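Side-chain contacts in Sso-CP2 metallo-carboxypetidase (Sulfolobus solfataricus, PDB 4MMO), which probably acts as a zinc-dependent carboxypeptidase of the M20 family, removing residues from the C-terminal end of peptides: residues A[5-10]-A[28-33]; A[42-47]-A[53-58]; A[110-115]-A[397-402]; A[160-165]-A[384-389]. All blocks are in the same frame, centred on the assembly; numbering follows the deposited sequence.

Contact 1 (A[5-10]-A[28-33]); sequences LYTLIE and ANYLKE
A single hydrogen bond between side chains, Y30 to E10, ties two N-terminal helices together in this helix-helix contact, helix 3-12 on one side and helix 24-39 on the other. The helices stand well apart: the nearest CA atoms, those of E10 and Y30, are still 9.7 Å from each other, and only 130 Å² is buried between the segments. The long tyrosine spans that distance. Its ring leaves helix 24-39 with CG anti to the backbone N (chi1 163°), which carries the hydroxyl across to the other helix. There Y30 OH donates to E10 OE1 at 2.7 Å. The oxygen lies at the ring edge and in the ring plane, whereas the hydroxyl meets it from above the carboxylate, 38° out of that plane; the two planes stand 74° apart. E10 reaches this point on an extended chain, and its CG also rests 3.7 Å from Y30 CE1. The methyl T7 CG2 also lies 3.5 Å from Y30 OH, while T7 OG1 turns back to the carbonyl of E3. With E10 cut back to an alanine, the Y30 hydroxyl would probably lose its acceptor and the ring would be freer to swing. Around the pair, T7 rests on M110 and F114 of helix 102-121, L31 meets L109 of that same helix, and L5, L8 and I9 pack on I97 of strand 96-98.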
loop_
_atom_site.group_PDB
_atom_site.type_symbol
_atom_site.label_atom_id
_atom_site.label_comp_id
_atom_site.label_asym_id
_atom_site.label_seq_id
_atom_site.Cartn_x
_atom_site.Cartn_y
_atom_site.Cartn_z
ATOM N N LEU A 5 30.741 -29.454 11.933
ATOM C CA LEU A 5 30.133 -28.292 12.552
ATOM C C LEU A 5 30.900 -27.027 12.182
ATOM O O LEU A 5 30.301 -26.013 11.826
ATOM C CB LEU A 5 30.085 -28.464 14.069
ATOM C CG LEU A 5 29.456 -27.308 14.847
ATOM C CD1 LEU A 5 28.041 -27.036 14.368
ATOM C CD2 LEU A 5 29.460 -27.602 16.338
ATOM N N TYR A 6 32.224 -27.097 12.250
ATOM C CA TYR A 6 33.066 -25.939 11.977
ATOM C C TYR A 6 32.825 -25.391 10.577
ATOM O O TYR A 6 32.712 -24.178 10.388
ATOM C CB TYR A 6 34.546 -26.295 12.141
ATOM C CG TYR A 6 35.488 -25.258 11.566
ATOM C CD1 TYR A 6 35.818 -24.114 12.284
ATOM C CD2 TYR A 6 36.046 -25.422 10.305
ATOM C CE1 TYR A 6 36.677 -23.164 11.761
ATOM C CE2 TYR A 6 36.905 -24.477 9.773
ATOM C CZ TYR A 6 37.216 -23.351 10.506
ATOM O OH TYR A 6 38.071 -22.409 9.981
ATOM N N THR A 7 32.739 -26.284 9.596
ATOM C CA THR A 7 32.565 -25.857 8.214
ATOM C C THR A 7 31.188 -25.228 8.014
ATOM O O THR A 7 31.044 -24.264 7.260
ATOM C CB THR A 7 32.767 -27.022 7.238
ATOM O OG1 THR A 7 34.064 -27.587 7.448
ATOM C CG2 THR A 7 32.660 -26.545 5.788
ATOM N N LEU A 8 30.182 -25.763 8.697
ATOM C CA LEU A 8 28.838 -25.207 8.603
ATOM C C LEU A 8 28.825 -23.775 9.136
ATOM O O LEU A 8 28.257 -22.884 8.504
ATOM C CB LEU A 8 27.829 -26.076 9.362
ATOM C CG LEU A 8 26.435 -25.472 9.561
ATOM C CD1 LEU A 8 25.802 -25.098 8.228
ATOM C CD2 LEU A 8 25.543 -26.435 10.328
ATOM N N ILE A 9 29.451 -23.567 10.294
ATOM C CA ILE A 9 29.558 -22.239 10.905
ATOM C C ILE A 9 30.231 -21.266 9.946
ATOM O O ILE A 9 29.760 -20.148 9.744
ATOM C CB ILE A 9 30.376 -22.283 12.222
ATOM C CG1 ILE A 9 29.678 -23.151 13.271
ATOM C CG2 ILE A 9 30.613 -20.872 12.778
ATOM C CD1 ILE A 9 28.353 -22.609 13.768
ATOM N N GLU A 10 31.344 -21.701 9.365
ATOM C CA GLU A 10 32.079 -20.902 8.391
ATOM C C GLU A 10 31.177 -20.513 7.217
ATOM O O GLU A 10 31.187 -19.369 6.768
ATOM C CB GLU A 10 33.287 -21.700 7.899
ATOM C CG GLU A 10 34.171 -20.994 6.896
ATOM C CD GLU A 10 35.347 -21.854 6.470
ATOM O OE1 GLU A 10 35.128 -23.045 6.149
ATOM O OE2 GLU A 10 36.489 -21.345 6.465
ATOM N N ALA A 28 29.466 -18.327 -3.425
ATOM C CA ALA A 28 29.564 -19.287 -4.519
ATOM C C ALA A 28 30.997 -19.776 -4.700
ATOM O O ALA A 28 31.226 -20.947 -4.994
ATOM C CB ALA A 28 29.049 -18.673 -5.812
ATOM N N ASN A 29 31.961 -18.878 -4.524
ATOM C CA ASN A 29 33.366 -19.239 -4.672
ATOM C C ASN A 29 33.857 -20.098 -3.518
ATOM O O ASN A 29 34.605 -21.052 -3.720
ATOM C CB ASN A 29 34.238 -17.987 -4.790
ATOM C CG ASN A 29 34.591 -17.663 -6.227
ATOM O OD1 ASN A 29 35.345 -18.394 -6.869
ATOM N ND2 ASN A 29 34.044 -16.566 -6.740
ATOM N N TYR A 30 33.446 -19.742 -2.306
ATOM C CA TYR A 30 33.769 -20.527 -1.129
ATOM C C TYR A 30 33.172 -21.920 -1.293
ATOM O O TYR A 30 33.833 -22.930 -1.042
ATOM C CB TYR A 30 33.207 -19.855 0.124
ATOM C CG TYR A 30 33.124 -20.768 1.325
ATOM C CD1 TYR A 30 34.210 -20.931 2.175
ATOM C CD2 TYR A 30 31.956 -21.469 1.608
ATOM C CE1 TYR A 30 34.135 -21.766 3.275
ATOM C CE2 TYR A 30 31.875 -22.309 2.705
ATOM C CZ TYR A 30 32.967 -22.455 3.533
ATOM O OH TYR A 30 32.890 -23.287 4.626
ATOM N N LEU A 31 31.919 -21.967 -1.734
ATOM C CA LEU A 31 31.211 -23.234 -1.870
ATOM C C LEU A 31 31.913 -24.115 -2.895
ATOM O O LEU A 31 32.136 -25.296 -2.646
ATOM C CB LEU A 31 29.746 -23.006 -2.252
ATOM C CG LEU A 31 28.827 -24.234 -2.234
ATOM C CD1 LEU A 31 28.860 -24.965 -0.885
ATOM C CD2 LEU A 31 27.405 -23.813 -2.573
ATOM N N LYS A 32 32.283 -23.537 -4.033
ATOM C CA LYS A 32 33.044 -24.274 -5.037
ATOM C C LYS A 32 34.305 -24.871 -4.417
ATOM O O LYS A 32 34.581 -26.060 -4.574
ATOM C CB LYS A 32 33.426 -23.367 -6.208
ATOM C CG LYS A 32 34.365 -24.025 -7.221
ATOM C CD LYS A 32 35.024 -23.012 -8.139
ATOM C CE LYS A 32 36.401 -23.492 -8.589
ATOM N NZ LYS A 32 36.652 -23.253 -10.036
ATOM N N GLU A 33 35.065 -24.035 -3.717
ATOM C CA GLU A 33 36.328 -24.460 -3.120
ATOM C C GLU A 33 36.101 -25.533 -2.070
ATOM O O GLU A 33 36.851 -26.502 -1.984
ATOM C CB GLU A 33 37.041 -23.261 -2.488
ATOM C CG GLU A 33 37.586 -22.264 -3.501
ATOM C CD GLU A 33 37.950 -20.930 -2.874
ATOM O OE1 GLU A 33 38.110 -20.870 -1.636
ATOM O OE2 GLU A 33 38.071 -19.937 -3.622
#

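Contact 2 (A[42-47]-A[53-58]); sequences KANLEK and VVYAEI
Four backbone hydrogen bonds join N44 to Y55 and E46 to V53, each couple bonded in both directions as an antiparallel hydrogen-bonded pair. E46 N to V53 O measures 2.8 Å and is almost straight, 178° at the hydrogen; N44 N to Y55 O is equally short at 166°. Beyond the N44 pair, a water bridges the strands, donating to K42 O and accepting from E57 N. The side chains of E46 and Y55 then meet on one face of the sheet. E46 OE1 comes 3.4 Å from Y55 CB, and the carboxylate lies nearly parallel to the ring, 7° between planes. The other oxygen, OE2, forms a salt bridge with K154. A leucine in place of E46 would probably leave the K154 charge without this partner and remove the flat group lying beside Y55. On the opposite face the packing is apolar: L45 CD2 touches V54 CG2 at 3.8 Å, and A43 CB lies 4.0 Å from A56 CB, facing helix 24-39, where L45 meets A28. Strand 53-58 also pairs with strand 128-134. The two segments thus form a beta hairpin at the margin of the mixed sheet of the catalytic domain, strand 43-46 outermost within the chain.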
loop_
_atom_site.group_PDB
_atom_site.type_symbol
_atom_site.label_atom_id
_atom_site.label_comp_id
_atom_site.label_asym_id
_atom_site.label_seq_id
_atom_site.Cartn_x
_atom_site.Cartn_y
_atom_site.Cartn_z
ATOM N N LYS A 42 36.549 -32.088 -9.005
ATOM C CA LYS A 42 36.537 -30.751 -9.582
ATOM C C LYS A 42 35.136 -30.142 -9.502
ATOM O O LYS A 42 34.151 -30.775 -9.885
ATOM C CB LYS A 42 37.017 -30.808 -11.036
ATOM C CG LYS A 42 36.947 -29.484 -11.784
ATOM C CD LYS A 42 37.809 -29.517 -13.040
ATOM C CE LYS A 42 37.084 -28.943 -14.246
ATOM N NZ LYS A 42 35.975 -29.826 -14.704
ATOM N N ALA A 43 35.058 -28.918 -8.984
ATOM C CA ALA A 43 33.805 -28.168 -8.936
ATOM C C ALA A 43 33.927 -26.922 -9.808
ATOM O O ALA A 43 35.006 -26.334 -9.910
ATOM C CB ALA A 43 33.475 -27.783 -7.508
ATOM N N ASN A 44 32.816 -26.518 -10.420
ATOM C CA ASN A 44 32.820 -25.416 -11.377
ATOM C C ASN A 44 31.810 -24.325 -11.046
ATOM O O ASN A 44 30.646 -24.609 -10.763
ATOM C CB ASN A 44 32.532 -25.948 -12.782
ATOM C CG ASN A 44 33.480 -27.059 -13.188
ATOM O OD1 ASN A 44 34.619 -26.803 -13.575
ATOM N ND2 ASN A 44 33.011 -28.301 -13.106
ATOM N N LEU A 45 32.268 -23.076 -11.072
ATOM C CA LEU A 45 31.367 -21.932 -11.101
ATOM C C LEU A 45 30.933 -21.730 -12.537
ATOM O O LEU A 45 31.751 -21.406 -13.401
ATOM C CB LEU A 45 32.050 -20.660 -10.601
ATOM C CG LEU A 45 32.185 -20.433 -9.097
ATOM C CD1 LEU A 45 32.846 -19.093 -8.848
ATOM C CD2 LEU A 45 30.837 -20.488 -8.406
ATOM N N GLU A 46 29.646 -21.931 -12.791
ATOM C CA GLU A 46 29.096 -21.776 -14.128
ATOM C C GLU A 46 28.239 -20.524 -14.190
ATOM O O GLU A 46 27.430 -20.261 -13.299
ATOM C CB GLU A 46 28.313 -23.026 -14.520
ATOM C CG GLU A 46 29.232 -24.210 -14.790
ATOM C CD GLU A 46 28.495 -25.519 -14.935
ATOM O OE1 GLU A 46 27.341 -25.610 -14.473
ATOM O OE2 GLU A 46 29.076 -26.461 -15.510
ATOM N N LYS A 47 28.445 -19.745 -15.244
ATOM C CA LYS A 47 27.824 -18.436 -15.366
ATOM C C LYS A 47 26.382 -18.538 -15.839
ATOM O O LYS A 47 26.018 -19.448 -16.585
ATOM C CB LYS A 47 28.625 -17.564 -16.335
ATOM N N VAL A 53 26.111 -20.570 -10.747
ATOM C CA VAL A 53 25.737 -21.895 -10.275
ATOM C C VAL A 53 26.997 -22.700 -9.979
ATOM O O VAL A 53 27.941 -22.702 -10.773
ATOM C CB VAL A 53 24.882 -22.628 -11.341
ATOM C CG1 VAL A 53 24.807 -24.121 -11.072
ATOM C CG2 VAL A 53 23.485 -22.036 -11.393
ATOM N N VAL A 54 27.015 -23.379 -8.836
ATOM C CA VAL A 54 28.100 -24.300 -8.519
ATOM C C VAL A 54 27.702 -25.705 -8.945
ATOM O O VAL A 54 26.656 -26.212 -8.539
ATOM C CB VAL A 54 28.426 -24.319 -7.020
ATOM C CG1 VAL A 54 29.652 -25.189 -6.762
ATOM C CG2 VAL A 54 28.655 -22.911 -6.503
ATOM N N TYR A 55 28.546 -26.325 -9.763
ATOM C CA TYR A 55 28.294 -27.663 -10.265
ATOM C C TYR A 55 29.478 -28.577 -9.985
ATOM O O TYR A 55 30.628 -28.144 -10.015
ATOM C CB TYR A 55 28.011 -27.633 -11.768
ATOM C CG TYR A 55 27.828 -29.009 -12.361
ATOM C CD1 TYR A 55 26.619 -29.682 -12.239
ATOM C CD2 TYR A 55 28.864 -29.642 -13.034
ATOM C CE1 TYR A 55 26.444 -30.940 -12.776
ATOM C CE2 TYR A 55 28.699 -30.904 -13.575
ATOM C CZ TYR A 55 27.486 -31.550 -13.440
ATOM O OH TYR A 55 27.308 -32.810 -13.972
ATOM N N ALA A 56 29.183 -29.845 -9.708
ATOM C CA ALA A 56 30.220 -30.852 -9.520
ATOM C C ALA A 56 29.645 -32.237 -9.757
ATOM O O ALA A 56 28.461 -32.481 -9.511
ATOM C CB ALA A 56 30.813 -30.757 -8.123
ATOM N N GLU A 57 30.491 -33.135 -10.244
ATOM C CA GLU A 57 30.103 -34.517 -10.460
ATOM C C GLU A 57 31.015 -35.430 -9.660
ATOM O O GLU A 57 32.236 -35.290 -9.700
ATOM C CB GLU A 57 30.174 -34.873 -11.946
ATOM C CG GLU A 57 29.771 -36.310 -12.245
ATOM C CD GLU A 57 29.679 -36.594 -13.730
ATOM O OE1 GLU A 57 30.123 -35.746 -14.530
ATOM O OE2 GLU A 57 29.162 -37.669 -14.096
ATOM N N ILE A 58 30.403 -36.345 -8.918
ATOM C CA ILE A 58 31.125 -37.400 -8.224
ATOM C C ILE A 58 30.763 -38.715 -8.901
ATOM O O ILE A 58 29.699 -39.279 -8.647
ATOM C CB ILE A 58 30.753 -37.463 -6.728
ATOM C CG1 ILE A 58 31.006 -36.112 -6.055
ATOM C CG2 ILE A 58 31.553 -38.547 -6.020
ATOM C CD1 ILE A 58 29.807 -35.189 -6.054
HETATM O O HOH W 1 33.103 -32.446 -11.569
#

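Contact 3 (A[110-115]-A[397-402]); sequences MARLFA and SAIGAG
R112 and I399 mark the closest backbone approach, 8.4 Å between CA atoms, so helix 102-121 meets the loop after strand 395-396 through side-chain reach and not by backbone. R112 does the reaching. Its chain is extended from CG to NE, with CG anti to the carbonyl carbon (chi1 -67°), and this delivers the guanidinium to the loop backbone. R112 NH2 donates to A398 O at 2.8 Å; the acceptor sits at the edge of the guanidinium, near its plane, but the angle of 130° at the hydrogen makes the bond weak. I399 crosses the arginine chain at a slant, its CB 4.0 Å from R112 NH2 and 4.1 Å from R112 NE. That NE is buried and has no partner in the model. The firmer grip comes from the other amino group: R112 NH1 donates to the carbonyl of M162, with a weak second bond to N70. The same loop is secured by backbone bonding of I399 with A165, and by A401 N to the hydroxyl of T108. The R112 side chain is about 6 Å from that of the zinc ligand E163, consistent with a second-shell role, through the M162 carbonyl, beside the metal site of the M20 peptidase domain.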
loop_
_atom_site.group_PDB
_atom_site.type_symbol
_atom_site.label_atom_id
_atom_site.label_comp_id
_atom_site.label_asym_id
_atom_site.label_seq_id
_atom_site.Cartn_x
_atom_site.Cartn_y
_atom_site.Cartn_z
ATOM N N MET A 110 24.907 -28.495 3.516
ATOM C CA MET A 110 26.220 -28.889 4.014
ATOM C C MET A 110 26.177 -30.299 4.601
ATOM O O MET A 110 27.142 -31.058 4.480
ATOM C CB MET A 110 26.701 -27.894 5.073
ATOM C CG MET A 110 28.126 -28.116 5.543
ATOM S SD MET A 110 29.349 -27.883 4.243
ATOM C CE MET A 110 29.166 -26.137 3.897
ATOM N N ALA A 111 25.063 -30.636 5.244
ATOM C CA ALA A 111 24.861 -31.980 5.774
ATOM C C ALA A 111 25.031 -33.004 4.660
ATOM O O ALA A 111 25.792 -33.961 4.797
ATOM C CB ALA A 111 23.481 -32.106 6.404
ATOM N N ARG A 112 24.343 -32.775 3.546
ATOM C CA ARG A 112 24.408 -33.678 2.404
ATOM C C ARG A 112 25.839 -33.838 1.901
ATOM O O ARG A 112 26.257 -34.940 1.547
ATOM C CB ARG A 112 23.517 -33.172 1.270
ATOM C CG ARG A 112 22.036 -33.210 1.586
ATOM C CD ARG A 112 21.219 -32.654 0.438
ATOM N NE ARG A 112 19.785 -32.791 0.674
ATOM C CZ ARG A 112 18.844 -32.358 -0.159
ATOM N NH1 ARG A 112 19.179 -31.752 -1.289
ATOM N NH2 ARG A 112 17.565 -32.526 0.142
ATOM N N LEU A 113 26.583 -32.735 1.877
ATOM C CA LEU A 113 27.974 -32.750 1.422
ATOM C C LEU A 113 28.845 -33.631 2.307
ATOM O O LEU A 113 29.687 -34.380 1.815
ATOM C CB LEU A 113 28.556 -31.332 1.413
ATOM C CG LEU A 113 28.649 -30.594 0.079
ATOM C CD1 LEU A 113 29.232 -29.205 0.306
ATOM C CD2 LEU A 113 29.494 -31.354 -0.928
ATOM N N PHE A 114 28.652 -33.526 3.617
ATOM C CA PHE A 114 29.451 -34.295 4.552
ATOM C C PHE A 114 29.046 -35.774 4.554
ATOM O O PHE A 114 29.879 -36.640 4.811
ATOM C CB PHE A 114 29.381 -33.684 5.953
ATOM C CG PHE A 114 30.375 -32.575 6.169
ATOM C CD1 PHE A 114 31.713 -32.866 6.380
ATOM C CD2 PHE A 114 29.979 -31.247 6.136
ATOM C CE1 PHE A 114 32.636 -31.856 6.565
ATOM C CE2 PHE A 114 30.899 -30.231 6.323
ATOM C CZ PHE A 114 32.229 -30.536 6.537
ATOM N N ALA A 115 27.785 -36.061 4.244
ATOM C CA ALA A 115 27.347 -37.445 4.082
ATOM C C ALA A 115 28.088 -38.082 2.912
ATOM O O ALA A 115 28.618 -39.185 3.030
ATOM C CB ALA A 115 25.845 -37.517 3.859
ATOM N N SER A 397 11.432 -34.076 -2.323
ATOM C CA SER A 397 12.068 -33.101 -1.451
ATOM C C SER A 397 12.065 -33.632 -0.027
ATOM O O SER A 397 11.024 -33.687 0.630
ATOM C CB SER A 397 11.352 -31.756 -1.515
ATOM O OG SER A 397 12.091 -30.771 -0.811
ATOM N N ALA A 398 13.244 -34.028 0.439
ATOM C CA ALA A 398 13.388 -34.612 1.760
ATOM C C ALA A 398 14.827 -34.487 2.225
ATOM O O ALA A 398 15.719 -34.257 1.411
ATOM C CB ALA A 398 12.995 -36.055 1.718
ATOM N N ILE A 399 15.026 -34.719 3.521
ATOM C CA ILE A 399 16.262 -34.427 4.253
ATOM C C ILE A 399 16.255 -32.957 4.638
ATOM O O ILE A 399 16.075 -32.087 3.788
ATOM C CB ILE A 399 17.558 -34.763 3.480
ATOM C CG1 ILE A 399 17.532 -36.215 2.990
ATOM C CG2 ILE A 399 18.771 -34.527 4.374
ATOM C CD1 ILE A 399 18.645 -36.564 2.023
ATOM N N GLY A 400 16.438 -32.685 5.925
ATOM C CA GLY A 400 16.423 -31.320 6.419
ATOM C C GLY A 400 17.142 -31.155 7.740
ATOM O O GLY A 400 16.898 -31.895 8.696
ATOM N N ALA A 401 18.038 -30.175 7.788
ATOM C CA ALA A 401 18.768 -29.863 9.007
ATOM C C ALA A 401 17.876 -29.086 9.970
ATOM O O ALA A 401 18.137 -29.040 11.173
ATOM C CB ALA A 401 20.003 -29.061 8.675
ATOM N N GLY A 402 16.821 -28.482 9.433
ATOM C CA GLY A 402 15.949 -27.626 10.216
ATOM C C GLY A 402 14.694 -28.308 10.714
ATOM O O GLY A 402 14.544 -29.527 10.609
#

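Contact 4 (A[160-165]-A[384-389]); sequences VIMEGA and GLFVYK
M162 and F386 meet in a Met-aromatic contact, with the sulfur M162 SD 4.6 Å from the centroid of the F386 ring and 45° off its normal. The approach is therefore oblique. The touch falls on the CD2 and CE2 carbons: SD lies 3.8 Å from F386 CD2, and the methyl M162 CE is 3.8 Å from F386 CE2. A thioether folded at both chi2 (-55°) and chi3 presents sulfur and methyl together to these two carbons. V160 adds a looser apolar contact, its CG1 4.3 Å from F386 CB. The contact is wholly side-chain packing between buried residues, with 148 Å² buried in all. The carbonyl of M162 accepts from R112 NH1, and the next residue, E163, binds the zinc ion together with H71 and D104; its backbone N is held by Q381. The F386 ring also meets Y69, the two planes at about 65°, so that the phenylalanine is bordered by aromatic and sulfur groups alike. Strand 159-161 runs between strands 65-71 and 395-396, bonded to both through its backbone, while helix 383-389 packs V387 on A395 of strand 395-396, F386 on L67 of strand 65-71, and L385 against helix 144-149.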
loop_
_atom_site.group_PDB
_atom_site.type_symbol
_atom_site.label_atom_id
_atom_site.label_comp_id
_atom_site.label_asym_id
_atom_site.label_seq_id
_atom_site.Cartn_x
_atom_site.Cartn_y
_atom_site.Cartn_z
ATOM N N VAL A 160 16.195 -37.139 -8.792
ATOM C CA VAL A 160 16.606 -35.859 -8.256
ATOM C C VAL A 160 16.012 -35.635 -6.876
ATOM O O VAL A 160 14.857 -35.981 -6.625
ATOM C CB VAL A 160 16.184 -34.701 -9.196
ATOM C CG1 VAL A 160 14.686 -34.752 -9.480
ATOM C CG2 VAL A 160 16.576 -33.353 -8.611
ATOM N N ILE A 161 16.811 -35.063 -5.979
ATOM C CA ILE A 161 16.295 -34.597 -4.699
ATOM C C ILE A 161 16.406 -33.074 -4.624
ATOM O O ILE A 161 17.444 -32.492 -4.944
ATOM C CB ILE A 161 16.979 -35.288 -3.490
ATOM C CG1 ILE A 161 18.480 -34.997 -3.447
ATOM C CG2 ILE A 161 16.728 -36.808 -3.544
ATOM C CD1 ILE A 161 19.128 -35.390 -2.132
ATOM N N MET A 162 15.311 -32.435 -4.226
ATOM C CA MET A 162 15.251 -30.983 -4.170
ATOM C C MET A 162 15.899 -30.483 -2.879
ATOM O O MET A 162 16.626 -31.233 -2.226
ATOM C CB MET A 162 13.803 -30.516 -4.304
ATOM C CG MET A 162 13.159 -30.900 -5.625
ATOM S SD MET A 162 14.091 -30.349 -7.073
ATOM C CE MET A 162 14.026 -28.567 -6.842
ATOM N N GLU A 163 15.649 -29.224 -2.518
ATOM C CA GLU A 163 16.413 -28.574 -1.453
ATOM C C GLU A 163 16.250 -29.293 -0.110
ATOM O O GLU A 163 17.136 -29.237 0.745
ATOM C CB GLU A 163 16.066 -27.072 -1.348
ATOM C CG GLU A 163 14.854 -26.702 -0.496
ATOM C CD GLU A 163 14.743 -25.191 -0.249
ATOM O OE1 GLU A 163 14.843 -24.761 0.918
ATOM O OE2 GLU A 163 14.567 -24.415 -1.208
ATOM N N GLY A 164 15.125 -29.979 0.060
ATOM C CA GLY A 164 14.877 -30.759 1.260
ATOM C C GLY A 164 13.721 -30.233 2.087
ATOM O O GLY A 164 13.050 -29.273 1.702
ATOM N N ALA A 165 13.495 -30.863 3.236
ATOM C CA ALA A 165 12.366 -30.524 4.090
ATOM C C ALA A 165 12.716 -30.812 5.540
ATOM O O ALA A 165 13.306 -31.845 5.849
ATOM C CB ALA A 165 11.135 -31.322 3.674
ATOM N N GLY A 384 9.698 -28.064 -10.868
ATOM C CA GLY A 384 9.126 -28.152 -12.201
ATOM C C GLY A 384 10.153 -28.216 -13.312
ATOM O O GLY A 384 9.956 -28.919 -14.299
ATOM N N LEU A 385 11.252 -27.487 -13.158
ATOM C CA LEU A 385 12.296 -27.480 -14.174
ATOM C C LEU A 385 12.934 -28.855 -14.302
ATOM O O LEU A 385 13.187 -29.333 -15.407
ATOM C CB LEU A 385 13.371 -26.446 -13.835
ATOM C CG LEU A 385 12.884 -25.006 -13.696
ATOM C CD1 LEU A 385 14.066 -24.090 -13.426
ATOM C CD2 LEU A 385 12.116 -24.558 -14.940
ATOM N N PHE A 386 13.192 -29.492 -13.167
ATOM C CA PHE A 386 13.881 -30.771 -13.166
ATOM C C PHE A 386 12.974 -31.876 -13.698
ATOM O O PHE A 386 13.414 -32.747 -14.446
ATOM C CB PHE A 386 14.392 -31.087 -11.760
ATOM C CG PHE A 386 15.439 -30.125 -11.279
ATOM C CD1 PHE A 386 16.759 -30.268 -11.675
ATOM C CD2 PHE A 386 15.103 -29.067 -10.455
ATOM C CE1 PHE A 386 17.726 -29.380 -11.248
ATOM C CE2 PHE A 386 16.069 -28.175 -10.020
ATOM C CZ PHE A 386 17.382 -28.330 -10.418
ATOM N N VAL A 387 11.699 -31.819 -13.341
ATOM C CA VAL A 387 10.746 -32.833 -13.773
ATOM C C VAL A 387 10.361 -32.665 -15.244
ATOM O O VAL A 387 10.348 -33.632 -15.996
ATOM C CB VAL A 387 9.479 -32.804 -12.899
ATOM C CG1 VAL A 387 8.437 -33.793 -13.414
ATOM C CG2 VAL A 387 9.835 -33.118 -11.459
ATOM N N TYR A 388 10.055 -31.438 -15.655
ATOM C CA TYR A 388 9.505 -31.202 -16.988
ATOM C C TYR A 388 10.565 -30.911 -18.043
ATOM O O TYR A 388 10.465 -31.394 -19.171
ATOM C CB TYR A 388 8.485 -30.063 -16.946
ATOM C CG TYR A 388 7.280 -30.384 -16.090
ATOM C CD1 TYR A 388 6.606 -31.590 -16.232
ATOM C CD2 TYR A 388 6.831 -29.494 -15.129
ATOM C CE1 TYR A 388 5.511 -31.894 -15.450
ATOM C CE2 TYR A 388 5.733 -29.790 -14.338
ATOM C CZ TYR A 388 5.079 -30.990 -14.503
ATOM O OH TYR A 388 3.989 -31.289 -13.719
ATOM N N LYS A 389 11.577 -30.126 -17.689
ATOM C CA LYS A 389 12.588 -29.738 -18.665
ATOM C C LYS A 389 13.706 -30.775 -18.753
ATOM O O LYS A 389 14.158 -31.105 -19.847
ATOM C CB LYS A 389 13.147 -28.350 -18.352
ATOM C CG LYS A 389 12.078 -27.308 -18.065
ATOM C CD LYS A 389 11.099 -27.165 -19.224
ATOM C CE LYS A 389 10.080 -26.067 -18.956
ATOM N NZ LYS A 389 9.251 -25.752 -20.155
#

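Contacts 3 and 4 are buried, 4 holding a zinc ligand; 1 and 2 are only partly buried and farther from the chain's centre, though contact 2 comes within about 9 Å of a zinc ligand, between side chains. Their chemistry follows: contact 1 rests on one side-chain hydrogen bond, contact 2 on backbone pairing, contact 3 on an arginine reaching main-chain carbonyls, and contact 4 on apolar and sulfur-aromatic packing. Contacts 2 and 4 reach the same mixed sheet. Helix 24-39 of contact 1 leads into strand 43-46 and packs on it, while T7 touches the helix of contact 3. Contacts 3 and 4 are directly bonded, and 4 is nested inside the loop that 3 closes.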